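Local coordinates for protein glutathione S-transferase 2 (Onchocerca volvulus, PDB 1TU7) that catalyses the conjugation of glutathione to electrophilic compounds as a homodimeric pi-class transferase and appears to play a central role in the parasite's detoxification system, at residues 116-129 and 161-175. Sequence-based numbering, arbitrary orientation.
Sequences YIKSILPGELAKFE and HQILDPHCLDKFPLL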
loop_
_atom_site.group_PDB
_atom_site.type_symbol
_atom_site.label_atom_id
_atom_site.label_comp_id
_atom_site.label_asym_id
_atom_site.label_seq_id
_atom_site.Cartn_x
_atom_site.Cartn_y
_atom_site.Cartn_z
ATOM N N TYR A 116 3.427 -19.632 12.506
ATOM C CA TYR A 116 3.861 -18.610 11.552
ATOM C C TYR A 116 5.324 -18.822 11.186
ATOM O O TYR A 116 5.687 -18.880 10.006
ATOM C CB TYR A 116 3.695 -17.249 12.193
ATOM C CG TYR A 116 4.149 -16.072 11.333
ATOM C CD1 TYR A 116 5.365 -15.458 11.562
ATOM C CD2 TYR A 116 3.334 -15.575 10.334
ATOM C CE1 TYR A 116 5.778 -14.357 10.775
ATOM C CE2 TYR A 116 3.722 -14.490 9.544
ATOM C CZ TYR A 116 4.943 -13.884 9.793
ATOM O OH TYR A 116 5.310 -12.826 9.013
ATOM N N ILE A 117 6.164 -18.943 12.190
ATOM C CA ILE A 117 7.590 -19.192 12.011
ATOM C C ILE A 117 7.865 -20.450 11.189
ATOM O O ILE A 117 8.711 -20.433 10.302
ATOM C CB ILE A 117 8.284 -19.259 13.382
ATOM C CG1 ILE A 117 8.314 -17.873 14.029
ATOM C CG2 ILE A 117 9.681 -19.880 13.285
ATOM C CD1 ILE A 117 8.806 -17.906 15.447
ATOM N N LYS A 118 7.154 -21.532 11.496
ATOM C CA LYS A 118 7.395 -22.825 10.857
ATOM C C LYS A 118 6.792 -22.973 9.465
ATOM O O LYS A 118 7.461 -23.483 8.546
ATOM C CB LYS A 118 6.885 -23.943 11.775
ATOM N N SER A 119 5.566 -22.496 9.282
ATOM C CA SER A 119 4.743 -22.831 8.118
ATOM C C SER A 119 4.370 -21.706 7.173
ATOM O O SER A 119 4.015 -21.981 6.012
ATOM C CB SER A 119 3.456 -23.507 8.598
ATOM O OG SER A 119 3.801 -24.698 9.272
ATOM N N ILE A 120 4.412 -20.452 7.644
ATOM C CA ILE A 120 4.083 -19.311 6.800
ATOM C C ILE A 120 5.345 -18.581 6.357
ATOM O O ILE A 120 5.563 -18.351 5.168
ATOM C CB ILE A 120 3.173 -18.313 7.550
ATOM C CG1 ILE A 120 1.879 -18.992 8.029
ATOM C CG2 ILE A 120 2.878 -17.102 6.667
ATOM C CD1 ILE A 120 1.031 -19.527 6.922
ATOM N N LEU A 121 6.157 -18.214 7.327
ATOM C CA LEU A 121 7.299 -17.351 7.060
ATOM C C LEU A 121 8.262 -17.897 6.014
ATOM O O LEU A 121 8.676 -17.145 5.155
ATOM C CB LEU A 121 8.048 -16.991 8.332
ATOM C CG LEU A 121 9.203 -15.996 8.233
ATOM C CD1 LEU A 121 8.720 -14.695 7.589
ATOM C CD2 LEU A 121 9.735 -15.778 9.639
ATOM N N PRO A 122 8.666 -19.167 6.061
ATOM C CA PRO A 122 9.670 -19.607 5.082
ATOM C C PRO A 122 9.236 -19.391 3.626
ATOM O O PRO A 122 10.032 -18.867 2.863
ATOM C CB PRO A 122 9.847 -21.104 5.416
ATOM C CG PRO A 122 9.500 -21.143 6.914
ATOM C CD PRO A 122 8.313 -20.236 7.020
ATOM N N GLY A 123 8.009 -19.747 3.265
ATOM C CA GLY A 123 7.524 -19.546 1.914
ATOM C C GLY A 123 7.443 -18.088 1.530
ATOM O O GLY A 123 7.609 -17.720 0.352
ATOM N N GLU A 124 7.152 -17.242 2.507
ATOM C CA GLU A 124 7.102 -15.817 2.212
ATOM C C GLU A 124 8.500 -15.279 1.961
ATOM O O GLU A 124 8.703 -14.529 1.004
ATOM C CB GLU A 124 6.390 -15.053 3.325
ATOM C CG GLU A 124 4.909 -15.408 3.421
ATOM C CD GLU A 124 4.254 -15.386 2.063
ATOM O OE1 GLU A 124 3.831 -16.475 1.566
ATOM O OE2 GLU A 124 4.221 -14.305 1.451
ATOM N N LEU A 125 9.470 -15.667 2.778
ATOM C CA LEU A 125 10.836 -15.229 2.544
ATOM C C LEU A 125 11.385 -15.754 1.241
ATOM O O LEU A 125 12.145 -15.070 0.573
ATOM C CB LEU A 125 11.753 -15.658 3.689
ATOM C CG LEU A 125 11.484 -15.014 5.039
ATOM C CD1 LEU A 125 12.337 -15.628 6.127
ATOM C CD2 LEU A 125 11.763 -13.481 4.998
ATOM N N ALA A 126 10.989 -16.966 0.880
ATOM C CA ALA A 126 11.451 -17.542 -0.368
ATOM C C ALA A 126 11.088 -16.678 -1.555
ATOM O O ALA A 126 11.849 -16.580 -2.522
ATOM C CB ALA A 126 10.888 -18.931 -0.545
ATOM N N LYS A 127 9.926 -16.031 -1.505
ATOM C CA LYS A 127 9.506 -15.172 -2.597
ATOM C C LYS A 127 10.486 -14.011 -2.737
ATOM O O LYS A 127 10.834 -13.602 -3.836
ATOM C CB LYS A 127 8.088 -14.636 -2.343
ATOM C CG LYS A 127 7.036 -15.700 -2.467
ATOM C CD LYS A 127 5.692 -15.283 -1.845
ATOM C CE LYS A 127 4.659 -16.394 -2.006
ATOM N NZ LYS A 127 3.316 -15.980 -1.494
ATOM N N PHE A 128 10.907 -13.452 -1.611
ATOM C CA PHE A 128 11.897 -12.363 -1.619
ATOM C C PHE A 128 13.303 -12.789 -2.052
ATOM O O PHE A 128 13.984 -12.039 -2.733
ATOM C CB PHE A 128 11.977 -11.667 -0.273
ATOM C CG PHE A 128 10.733 -10.982 0.108
ATOM C CD1 PHE A 128 9.930 -11.462 1.090
ATOM C CD2 PHE A 128 10.341 -9.841 -0.593
ATOM C CE1 PHE A 128 8.765 -10.803 1.420
ATOM C CE2 PHE A 128 9.197 -9.190 -0.267
ATOM C CZ PHE A 128 8.404 -9.690 0.727
ATOM N N GLU A 129 13.735 -13.966 -1.600
ATOM C CA GLU A 129 15.033 -14.482 -1.963
ATOM C C GLU A 129 15.091 -14.624 -3.492
ATOM O O GLU A 129 16.108 -14.285 -4.110
ATOM C CB GLU A 129 15.246 -15.823 -1.261
ATOM C CG GLU A 129 16.553 -16.534 -1.579
ATOM C CD GLU A 129 17.753 -15.989 -0.850
ATOM O OE1 GLU A 129 18.881 -16.439 -1.148
ATOM O OE2 GLU A 129 17.615 -15.140 0.040
ATOM N N HIS A 161 11.860 -9.849 11.599
ATOM C CA HIS A 161 11.644 -11.298 11.558
ATOM C C HIS A 161 12.801 -12.075 12.193
ATOM O O HIS A 161 12.563 -13.151 12.721
ATOM C CB HIS A 161 11.303 -11.785 10.160
ATOM C CG HIS A 161 9.908 -11.425 9.758
ATOM N ND1 HIS A 161 8.838 -12.285 9.833
ATOM C CD2 HIS A 161 9.393 -10.232 9.383
ATOM C CE1 HIS A 161 7.740 -11.654 9.459
ATOM N NE2 HIS A 161 8.045 -10.400 9.198
ATOM N N GLN A 162 14.017 -11.545 12.172
ATOM C CA GLN A 162 15.128 -12.191 12.876
ATOM C C GLN A 162 14.993 -12.029 14.367
ATOM O O GLN A 162 15.454 -12.867 15.109
ATOM C CB GLN A 162 16.456 -11.628 12.425
ATOM C CG GLN A 162 16.889 -12.099 11.073
ATOM C CD GLN A 162 18.385 -11.941 10.888
ATOM O OE1 GLN A 162 18.988 -10.940 11.329
ATOM N NE2 GLN A 162 18.991 -12.912 10.263
ATOM N N ILE A 163 14.369 -10.953 14.824
ATOM C CA ILE A 163 14.054 -10.830 16.234
ATOM C C ILE A 163 13.043 -11.939 16.595
ATOM O O ILE A 163 13.167 -12.589 17.649
ATOM C CB ILE A 163 13.487 -9.464 16.564
ATOM C CG1 ILE A 163 14.552 -8.386 16.396
ATOM C CG2 ILE A 163 12.987 -9.430 18.018
ATOM C CD1 ILE A 163 14.054 -7.025 16.441
ATOM N N LEU A 164 12.041 -12.136 15.737
ATOM C CA LEU A 164 10.991 -13.119 15.969
ATOM C C LEU A 164 11.547 -14.540 15.977
ATOM O O LEU A 164 11.213 -15.355 16.867
ATOM C CB LEU A 164 9.894 -12.996 14.904
ATOM C CG LEU A 164 8.655 -13.860 15.179
ATOM C CD1 LEU A 164 7.830 -13.280 16.263
ATOM C CD2 LEU A 164 7.856 -13.991 13.880
ATOM N N ASP A 165 12.393 -14.822 14.996
ATOM C CA ASP A 165 12.987 -16.132 14.758
ATOM C C ASP A 165 14.423 -15.887 14.330
ATOM O O ASP A 165 14.690 -15.611 13.151
ATOM C CB ASP A 165 12.232 -16.866 13.657
ATOM C CG ASP A 165 12.934 -18.126 13.213
ATOM O OD1 ASP A 165 13.825 -18.594 13.969
ATOM O OD2 ASP A 165 12.678 -18.669 12.121
ATOM N N PRO A 166 15.360 -15.926 15.266
ATOM C CA PRO A 166 16.766 -15.691 14.931
ATOM C C PRO A 166 17.323 -16.521 13.774
ATOM O O PRO A 166 18.278 -16.077 13.163
ATOM C CB PRO A 166 17.481 -15.993 16.252
ATOM C CG PRO A 166 16.473 -15.635 17.285
ATOM C CD PRO A 166 15.169 -16.064 16.729
ATOM N N HIS A 167 16.736 -17.671 13.467
ATOM C CA HIS A 167 17.236 -18.538 12.416
ATOM C C HIS A 167 16.529 -18.399 11.090
ATOM O O HIS A 167 16.755 -19.186 10.184
ATOM C CB HIS A 167 17.113 -19.998 12.877
ATOM C CG HIS A 167 17.922 -20.295 14.099
ATOM N ND1 HIS A 167 19.297 -20.224 14.109
ATOM C CD2 HIS A 167 17.550 -20.628 15.358
ATOM C CE1 HIS A 167 19.741 -20.518 15.321
ATOM N NE2 HIS A 167 18.700 -20.766 16.096
ATOM N N CYS A 168 15.610 -17.439 10.956
ATOM C CA CYS A 168 14.717 -17.448 9.784
ATOM C C CYS A 168 15.406 -17.252 8.427
ATOM O O CYS A 168 14.842 -17.642 7.398
ATOM C CB CYS A 168 13.555 -16.437 9.917
ATOM S SG CYS A 168 14.021 -14.692 9.912
ATOM N N LEU A 169 16.584 -16.634 8.437
ATOM C CA LEU A 169 17.328 -16.390 7.199
ATOM C C LEU A 169 18.417 -17.409 6.918
ATOM O O LEU A 169 19.169 -17.263 5.933
ATOM C CB LEU A 169 17.931 -14.992 7.188
ATOM C CG LEU A 169 16.953 -13.831 7.394
ATOM C CD1 LEU A 169 17.649 -12.475 7.148
ATOM C CD2 LEU A 169 15.689 -13.989 6.548
ATOM N N ASP A 170 18.475 -18.460 7.737
ATOM C CA ASP A 170 19.487 -19.509 7.585
ATOM C C ASP A 170 19.483 -20.063 6.169
ATOM O O ASP A 170 20.552 -20.274 5.577
ATOM C CB ASP A 170 19.195 -20.670 8.556
ATOM C CG ASP A 170 19.706 -20.425 9.967
ATOM O OD1 ASP A 170 20.298 -19.355 10.255
ATOM O OD2 ASP A 170 19.535 -21.277 10.871
ATOM N N LYS A 171 18.295 -20.317 5.624
ATOM C CA LYS A 171 18.148 -20.939 4.316
ATOM C C LYS A 171 18.021 -19.948 3.157
ATOM O O LYS A 171 17.789 -20.342 2.013
ATOM C CB LYS A 171 16.941 -21.872 4.336
ATOM C CG LYS A 171 17.051 -22.984 5.382
ATOM C CD LYS A 171 15.980 -24.055 5.200
ATOM C CE LYS A 171 16.092 -25.161 6.249
ATOM N NZ LYS A 171 17.420 -25.159 6.938
ATOM N N PHE A 172 18.205 -18.655 3.445
ATOM C CA PHE A 172 18.023 -17.602 2.446
ATOM C C PHE A 172 19.258 -16.723 2.396
ATOM O O PHE A 172 19.326 -15.685 3.008
ATOM C CB PHE A 172 16.771 -16.797 2.785
ATOM C CG PHE A 172 15.548 -17.640 2.874
ATOM C CD1 PHE A 172 14.943 -17.882 4.095
ATOM C CD2 PHE A 172 15.016 -18.246 1.743
ATOM C CE1 PHE A 172 13.819 -18.685 4.173
ATOM C CE2 PHE A 172 13.905 -19.064 1.819
ATOM C CZ PHE A 172 13.298 -19.274 3.031
ATOM N N PRO A 173 20.291 -17.177 1.716
ATOM C CA PRO A 173 21.583 -16.495 1.779
ATOM C C PRO A 173 21.611 -15.089 1.184
ATOM O O PRO A 173 22.330 -14.222 1.692
ATOM C CB PRO A 173 22.511 -17.465 1.032
ATOM C CG PRO A 173 21.598 -18.261 0.174
ATOM C CD PRO A 173 20.324 -18.390 0.886
ATOM N N LEU A 174 20.870 -14.850 0.113
ATOM C CA LEU A 174 20.828 -13.490 -0.441
ATOM C C LEU A 174 20.175 -12.530 0.563
ATOM O O LEU A 174 20.664 -11.436 0.784
ATOM C CB LEU A 174 20.091 -13.426 -1.765
ATOM C CG LEU A 174 20.666 -14.274 -2.914
ATOM C CD1 LEU A 174 19.790 -14.186 -4.148
ATOM C CD2 LEU A 174 22.060 -13.844 -3.242
ATOM N N LEU A 175 19.105 -12.958 1.206
ATOM C CA LEU A 175 18.461 -12.122 2.211
ATOM C C LEU A 175 19.322 -11.905 3.423
ATOM O O LEU A 175 19.383 -10.801 3.960
ATOM C CB LEU A 175 17.130 -12.704 2.620
ATOM C CG LEU A 175 16.053 -12.760 1.547
ATOM C CD1 LEU A 175 14.794 -13.451 2.071
ATOM C CD2 LEU A 175 15.730 -11.386 1.029
HETATM O O HOH W 1 11.066 -19.044 9.884
#
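Glu129 reaches across to the first turn of helix 173-183 and accepts two backbone hydrogen bonds, one on each carboxylate oxygen. Leu174 N donates to Glu129 OE1 at 2.8 Å, meeting its syn lone pair, and Leu175 N donates to Glu129 OE2 at 2.9 Å, on the syn side but 20° out of the carboxylate plane. A glutamate is long enough to span the gap; with CG anti to the backbone N (chi1 178°) and the chain bent at chi2, its carboxylate turns to the helix start, where the positive end of the dipole probably favours its charge. Phe172, at the N-cap position, spreads its flat ring against helix 109-132: Leu125 CB sits over one face, a CH-pi contact 3.9 Å from the ring centroid, while Ala126, small enough to admit the ring, brings CB to 3.8 Å from Phe172 CE2. The loop linking helices 149-164 and 173-183 of the all-helical GST C-terminal domain runs along helix 109-132 in three type I turns. In the buried middle, branched Leu121 and Leu125 pack on Cys168, and Leu121 CD1 comes within 3.3 Å of His161 ND1; His161 NE2 bonds to Glu157. Toward the more exposed end a water joins the packing of Ile117 on Leu164 and Asp165, donating to Ile117 O and Asp165 OD2, 2.8 Å from each. Asp165 OD1 accepts from His167 N in an Asx turn just beyond helix 149-164.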